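Local coordinates for histidine-containing Phosphotransfer Protein type 1, MtHPt1 (PDB 3US6) that probably relays phosphoryl groups between cytokinin sensor histidine kinases and response regulators in the plant two-component pathway, at residues D59-V64 / R114-V119; R101-C104 / D110-R113. All coordinates share one frame; numbering follows the deposited sequence. Where two conformers were deposited one is given.

Contact 1 of 2, residues D59-V64 / R114-V119; sequences DLSFAV and RCLQQV
Leu116 reaches across from helix 109-142 into helix 41-64 and meets three residues there: Leu60, Ser61 and Val64. These are two neighbouring helices of the antiparallel four-helix bundle of an HPt domain; the two short segments run at 166° to each other, with axes 10.5 Å apart at closest approach. With Leu57 also touching it, Leu116 sits as a knob in a hole made by Leu57, Leu60, Ser61 and Val64. Its CG lies anti to the backbone N (chi1 177°), which carries the forked end toward the facing helix. The two methyls divide the work. Leu116 CD1 rests 3.9 Å from Leu60 CB, while Leu116 CD2 goes deeper, to the backbone itself, 3.4 Å from Ser61 CA. The 3.2 Å from Leu116 CD2 to Val64 CG2 is unusually short for two methyls, perhaps partly a matter of the model. Phe100 of helix 91-106 touches Leu116 as well.

Next along the chain, Gln117 and Gln118 serve their own helix: Gln118 NE2 gives a 2.7 Å hydrogen bond to Gln117 OE1, approaching 24° off the carbonyl plane, and Gln117 in turn bonds Gln121. Val119 turns back into the bundle interior, touching Leu57, Phe81 and Phe100, and Val119 N closes the helical turn on Cys115 O at 2.9 Å.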
ATOM      1  N   ASP A  59      13.840   5.161  -7.416  1.00 18.72           N
ATOM      2  CA  ASP A  59      14.072   5.761  -8.720  1.00 21.45           C
ATOM      3  C   ASP A  59      13.350   7.115  -8.865  1.00 20.79           C
ATOM      4  O   ASP A  59      13.888   8.069  -9.495  1.00 20.83           O
ATOM      5  CB  ASP A  59      13.592   4.821  -9.810  1.00 35.95           C
ATOM      6  CG  ASP A  59      14.476   3.607  -9.921  1.00 50.78           C
ATOM      7  OD1 ASP A  59      15.634   3.695  -9.422  1.00 51.71           O
ATOM      8  OD2 ASP A  59      14.003   2.580 -10.476  1.00 44.35           O
ATOM      9  N   LEU A  60      12.146   7.238  -8.299  1.00 17.67           N
ATOM     10  CA  LEU A  60      11.367   8.422  -8.425  1.00 14.56           C
ATOM     11  C   LEU A  60      12.014   9.573  -7.660  1.00 14.64           C
ATOM     12  O   LEU A  60      12.015  10.694  -8.219  1.00 14.88           O
ATOM     13  CB  LEU A  60       9.937   8.212  -7.930  1.00 18.97           C
ATOM     14  CG  LEU A  60       8.949   7.543  -8.884  1.00 26.64           C
ATOM     15  CD1 LEU A  60       7.615   7.325  -8.170  1.00 30.25           C
ATOM     16  CD2 LEU A  60       8.717   8.439 -10.078  1.00 32.14           C
ATOM     17  N   SER A  61      12.537   9.351  -6.437  1.00 14.12           N
ATOM     18  CA  SER A  61      13.096  10.486  -5.674  0.56 17.21           C
ATOM     19  C   SER A  61      14.270  11.060  -6.424  1.00 16.91           C
ATOM     20  O   SER A  61      14.380  12.287  -6.613  1.00 17.72           O
ATOM     21  CB  SER A  61      13.534  10.112  -4.268  0.56 18.29           C
ATOM     22  OG  SER A  61      12.428   9.663  -3.503  0.56 25.09           O
ATOM     23  N   PHE A  62      15.122  10.190  -6.943  1.00 14.72           N
ATOM     24  CA  PHE A  62      16.275  10.631  -7.735  1.00 18.98           C
ATOM     25  C   PHE A  62      15.844  11.429  -8.973  1.00 22.09           C
ATOM     26  O   PHE A  62      16.377  12.505  -9.228  1.00 21.31           O
ATOM     27  CB  PHE A  62      17.149   9.434  -8.156  1.00 22.32           C
ATOM     28  CG  PHE A  62      18.390   9.867  -8.928  1.00 30.03           C
ATOM     29  CD1 PHE A  62      19.504  10.369  -8.265  1.00 39.59           C
ATOM     30  CD2 PHE A  62      18.386   9.850 -10.301  1.00 28.19           C
ATOM     31  CE1 PHE A  62      20.629  10.784  -8.988  1.00 39.11           C
ATOM     32  CE2 PHE A  62      19.503  10.268 -11.015  1.00 30.62           C
ATOM     33  CZ  PHE A  62      20.604  10.735 -10.346  1.00 30.75           C
ATOM     34  N   ALA A  63      14.822  10.939  -9.670  1.00 14.43           N
ATOM     35  CA  ALA A  63      14.327  11.566 -10.846  1.00 16.41           C
ATOM     36  C   ALA A  63      13.680  12.917 -10.593  1.00 13.64           C
ATOM     37  O   ALA A  63      13.827  13.820 -11.456  1.00 15.77           O
ATOM     38  CB  ALA A  63      13.324  10.633 -11.536  1.00 18.08           C
ATOM     39  N   VAL A  64      12.883  13.058  -9.536  1.00 12.64           N
ATOM     40  CA  VAL A  64      12.181  14.335  -9.339  1.00 12.41           C
ATOM     41  C   VAL A  64      13.091  15.390  -8.770  1.00 14.31           C
ATOM     42  O   VAL A  64      12.819  16.582  -8.932  1.00 14.07           O
ATOM     43  CB  VAL A  64      10.886  14.213  -8.504  1.00 14.31           C
ATOM     44  CG1 VAL A  64       9.932  13.301  -9.142  1.00 18.22           C
ATOM     45  CG2 VAL A  64      11.159  13.850  -7.097  1.00 16.11           C
ATOM     46  N   ARG A 114       6.623  17.689  -4.047  1.00 11.26           N
ATOM     47  CA  ARG A 114       5.780  17.589  -2.877  1.00 13.76           C
ATOM     48  C   ARG A 114       4.858  16.382  -2.941  1.00 15.93           C
ATOM     49  O   ARG A 114       4.628  15.703  -1.976  1.00 14.29           O
ATOM     50  CB  ARG A 114       4.966  18.846  -2.750  1.00 17.48           C
ATOM     51  CG  ARG A 114       5.780  19.958  -2.210  1.00 22.74           C
ATOM     52  CD  ARG A 114       4.891  21.102  -1.822  1.00 27.90           C
ATOM     53  NE  ARG A 114       5.113  22.215  -2.693  1.00 44.54           N
ATOM     54  CZ  ARG A 114       4.373  22.528  -3.726  1.00 43.20           C
ATOM     55  NH1 ARG A 114       3.303  21.836  -4.002  1.00 53.19           N
ATOM     56  NH2 ARG A 114       4.700  23.567  -4.442  1.00 32.29           N
ATOM     57  N   CYS A 115       4.355  16.128  -4.123  1.00 13.95           N
ATOM     58  CA  CYS A 115       3.486  14.996  -4.265  0.57 12.51           C
ATOM     59  C   CYS A 115       4.258  13.698  -4.125  1.00 13.84           C
ATOM     60  O   CYS A 115       3.731  12.735  -3.548  1.00 14.27           O
ATOM     61  CB  CYS A 115       2.858  15.048  -5.604  0.57 11.71           C
ATOM     62  SG  CYS A 115       1.519  13.850  -5.783  0.57 18.71           S
ATOM     63  N   LEU A 116       5.504  13.615  -4.609  1.00 10.43           N
ATOM     64  CA  LEU A 116       6.274  12.410  -4.309  1.00 13.73           C
ATOM     65  C   LEU A 116       6.471  12.261  -2.804  1.00 12.75           C
ATOM     66  O   LEU A 116       6.420  11.149  -2.268  1.00 12.11           O
ATOM     67  CB  LEU A 116       7.642  12.364  -5.042  1.00 17.98           C
ATOM     68  CG  LEU A 116       8.596  11.165  -4.769  1.00 23.27           C
ATOM     69  CD1 LEU A 116       7.928   9.970  -5.112  1.00 26.03           C
ATOM     70  CD2 LEU A 116       9.809  11.279  -5.643  1.00 36.31           C
ATOM     71  N   GLN A 117       6.691  13.324  -2.080  1.00 13.22           N
ATOM     72  CA  GLN A 117       6.895  13.255  -0.666  1.00 10.48           C
ATOM     73  C   GLN A 117       5.610  12.639  -0.058  1.00 12.26           C
ATOM     74  O   GLN A 117       5.725  11.730   0.795  1.00 12.82           O
ATOM     75  CB  GLN A 117       7.226  14.647  -0.124  1.00 13.53           C
ATOM     76  CG  GLN A 117       7.448  14.732   1.393  1.00 16.29           C
ATOM     77  CD  GLN A 117       6.175  14.705   2.217  1.00 14.22           C
ATOM     78  OE1 GLN A 117       5.307  15.519   2.017  1.00 17.75           O
ATOM     79  NE2 GLN A 117       6.135  13.821   3.203  1.00 16.36           N
ATOM     80  N   GLN A 118       4.463  13.011  -0.563  1.00 11.30           N
ATOM     81  CA  GLN A 118       3.242  12.458  -0.006  1.00 10.99           C
ATOM     82  C   GLN A 118       3.035  10.996  -0.406  1.00 11.26           C
ATOM     83  O   GLN A 118       2.536  10.207   0.403  1.00 12.42           O
ATOM     84  CB  GLN A 118       2.033  13.251  -0.450  1.00 12.48           C
ATOM     85  CG  GLN A 118       2.016  14.609   0.124  1.00 15.04           C
ATOM     86  CD  GLN A 118       1.693  14.571   1.620  1.00 22.33           C
ATOM     87  OE1 GLN A 118       0.611  14.131   2.025  1.00 22.15           O
ATOM     88  NE2 GLN A 118       2.659  14.991   2.470  1.00 26.89           N
ATOM     89  N   VAL A 119       3.332  10.625  -1.670  1.00 10.53           N
ATOM     90  CA  VAL A 119       3.215   9.209  -2.088  1.00 11.59           C
ATOM     91  C   VAL A 119       4.071   8.324  -1.208  1.00 11.69           C
ATOM     92  O   VAL A 119       3.684   7.260  -0.705  1.00 11.79           O
ATOM     93  CB  VAL A 119       3.730   9.030  -3.574  1.00 12.58           C
ATOM     94  CG1 VAL A 119       3.770   7.585  -3.970  1.00 19.56           C
ATOM     95  CG2 VAL A 119       2.841   9.804  -4.539  1.00 18.46           C
TER

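Contact 2 of 2, residues R101-C104 / D110-R113; sequences RNFC and DACR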
ATOM      1  N   ARG A 101       0.310  12.206 -10.974  1.00 17.07           N
ATOM      2  CA  ARG A 101       0.199  12.231 -12.417  1.00 16.42           C
ATOM      3  C   ARG A 101      -0.413  13.526 -12.939  1.00 14.29           C
ATOM      4  O   ARG A 101       0.011  14.025 -13.983  1.00 18.19           O
ATOM      5  CB  ARG A 101      -0.658  11.079 -12.949  1.00 18.75           C
ATOM      6  CG  ARG A 101      -0.052   9.739 -12.652  1.00 30.04           C
ATOM      7  CD  ARG A 101      -0.742   8.676 -13.504  1.00 32.83           C
ATOM      8  NE  ARG A 101      -0.285   8.714 -14.902  1.00 30.55           N
ATOM      9  CZ  ARG A 101      -0.944   8.177 -15.922  1.00 48.01           C
ATOM     10  NH1 ARG A 101      -2.121   7.610 -15.724  1.00 55.72           N
ATOM     11  NH2 ARG A 101      -0.423   8.218 -17.128  1.00 42.96           N
ATOM     12  N   ASN A 102      -1.341  14.127 -12.199  1.00 16.24           N
ATOM     13  CA  ASN A 102      -1.841  15.436 -12.667  1.00 18.30           C
ATOM     14  C   ASN A 102      -0.716  16.485 -12.677  1.00 21.54           C
ATOM     15  O   ASN A 102      -0.629  17.286 -13.595  1.00 21.56           O
ATOM     16  CB  ASN A 102      -3.031  15.870 -11.820  1.00 30.06           C
ATOM     17  CG  ASN A 102      -4.256  14.961 -12.049  1.00 43.77           C
ATOM     18  OD1 ASN A 102      -4.448  14.437 -13.155  1.00 42.45           O
ATOM     19  ND2 ASN A 102      -5.061  14.763 -11.011  1.00 52.44           N
ATOM     20  N   PHE A 103       0.139  16.505 -11.657  1.00 17.97           N
ATOM     21  CA  PHE A 103       1.192  17.482 -11.599  1.00 18.30           C
ATOM     22  C   PHE A 103       2.295  17.200 -12.580  1.00 18.71           C
ATOM     23  O   PHE A 103       2.938  18.108 -13.090  1.00 19.15           O
ATOM     24  CB  PHE A 103       1.704  17.638 -10.171  1.00 18.07           C
ATOM     25  CG  PHE A 103       0.687  18.188  -9.254  1.00 26.43           C
ATOM     26  CD1 PHE A 103       0.147  19.424  -9.459  1.00 33.38           C
ATOM     27  CD2 PHE A 103       0.303  17.460  -8.164  1.00 38.25           C
ATOM     28  CE1 PHE A 103      -0.787  19.922  -8.606  1.00 42.62           C
ATOM     29  CE2 PHE A 103      -0.611  17.954  -7.304  1.00 42.15           C
ATOM     30  CZ  PHE A 103      -1.152  19.177  -7.522  1.00 44.23           C
ATOM     31  N   CYS A 104       2.469  15.939 -12.914  1.00 19.75           N
ATOM     32  CA  CYS A 104       3.367  15.576 -13.976  0.51 15.24           C
ATOM     33  C   CYS A 104       2.875  16.086 -15.323  1.00 21.31           C
ATOM     34  O   CYS A 104       3.671  16.542 -16.129  1.00 22.77           O
ATOM     35  CB  CYS A 104       3.508  14.064 -13.956  0.51 24.78           C
ATOM     36  SG  CYS A 104       5.025  13.540 -14.554  0.51 18.84           S
ATOM     37  N   ASP A 110       7.910  21.721  -8.548  1.00 12.70           N
ATOM     38  CA  ASP A 110       7.720  21.728  -7.131  1.00 12.34           C
ATOM     39  C   ASP A 110       6.536  20.880  -6.719  1.00 12.18           C
ATOM     40  O   ASP A 110       6.615  20.202  -5.702  1.00 12.27           O
ATOM     41  CB  ASP A 110       7.507  23.163  -6.617  1.00 12.03           C
ATOM     42  CG  ASP A 110       8.782  24.000  -6.608  1.00 14.33           C
ATOM     43  OD1 ASP A 110       9.886  23.452  -6.784  1.00 12.15           O
ATOM     44  OD2 ASP A 110       8.664  25.241  -6.463  1.00 15.71           O
ATOM     45  N   ALA A 111       5.435  20.936  -7.452  1.00 13.58           N
ATOM     46  CA  ALA A 111       4.310  20.119  -7.061  1.00 12.87           C
ATOM     47  C   ALA A 111       4.617  18.619  -7.224  1.00 14.83           C
ATOM     48  O   ALA A 111       4.187  17.790  -6.443  1.00 14.63           O
ATOM     49  CB  ALA A 111       3.090  20.440  -7.933  1.00 16.20           C
ATOM     50  N   CYS A 112       5.362  18.255  -8.254  1.00 12.58           N
ATOM     51  CA  CYS A 112       5.833  16.871  -8.342  1.00 15.98           C
ATOM     52  C   CYS A 112       6.666  16.451  -7.147  1.00 15.04           C
ATOM     53  O   CYS A 112       6.488  15.337  -6.643  1.00 12.93           O
ATOM     54  CB  CYS A 112       6.634  16.621  -9.599  1.00 11.36           C
ATOM     55  SG  CYS A 112       5.588  16.541 -11.085  1.00 16.52           S
ATOM     56  N   ARG A 113       7.558  17.340  -6.683  1.00 11.13           N
ATOM     57  CA  ARG A 113       8.387  16.990  -5.551  1.00 11.12           C
ATOM     58  C   ARG A 113       7.546  16.786  -4.273  1.00 15.23           C
ATOM     59  O   ARG A 113       7.718  15.826  -3.530  1.00 13.35           O
ATOM     60  CB  ARG A 113       9.458  18.042  -5.345  1.00 11.34           C
ATOM     61  CG  ARG A 113      10.492  17.928  -6.434  1.00 12.82           C
ATOM     62  CD  ARG A 113      11.501  19.060  -6.339  1.00 11.41           C
ATOM     63  NE  ARG A 113      12.460  18.988  -7.425  1.00 11.28           N
ATOM     64  CZ  ARG A 113      13.305  19.952  -7.751  1.00 11.73           C
ATOM     65  NH1 ARG A 113      13.395  21.059  -7.033  1.00 10.68           N
ATOM     66  NH2 ARG A 113      14.099  19.826  -8.779  1.00 12.14           N
TER
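Phe103 lays one face of its ring over the methyl of Ala111, a CH-pi contact that joins the last two helices of the four-helix bundle, 91-106 and 109-142. The two helices form a helical hairpin with a very short connection, and the contact lies close to the turn, where the backbones come near enough to put the CA atoms of Phe103 and Cys112 5.7 Å apart. Ala111 CB stands 3.8 Å from the centroid of the Phe103 ring, 26° off the ring normal. It is displaced from the ring centre toward the CG-CD1 bond, so that CG and CD1 of Phe103 take most of the touch, CD1 at 3.5 Å from Ala111 CB. Ala111 N is itself hydrogen-bonded to Asn108 OD1 in the turn. Without the ring, an alanine in place of Phe103 would probably leave Ala111 CB without the face that covers it and open a gap between the two helices beside the turn.

Arg101 points away from this interface, toward helix 71-88, where its NE makes a salt bridge with Asp75 OD1 and its side chain touches His79, the predicted phosphohistidine. The Cys104 side chain also touches helix 71-88, at Phe71 and Asp75. Cys112 carries the rest of the contact: with SG anti to its own carbonyl carbon (chi1 -74°), the sulfur lies against the backbone between Phe103 and Cys104, Cys112 SG being 3.7 Å from Phe103 O and 3.7 Å from Cys104 N.

Contacts 1 and 2 are neighbours on helix 109-142, their centres about 9 Å apart, and contact 2 falls within the mostly helical stretch of chain between the two segments of contact 1. Helix 109-142 thus meets helix 91-106 through Ala111 and Cys112, then helix 41-64 through Leu116 little more than a turn later. Arg113 of contact 2 links them directly, its NE probably hydrogen-bonding Val64 O of contact 1 at 2.9 Å, at the C-terminal end of helix 41-64. The predicted phosphorylation site lies on helix 71-88, which both contacts adjoin: Arg101 of contact 2 touches His79 itself, while from contact 1 Leu60 touches His77 and Val119 touches Phe81.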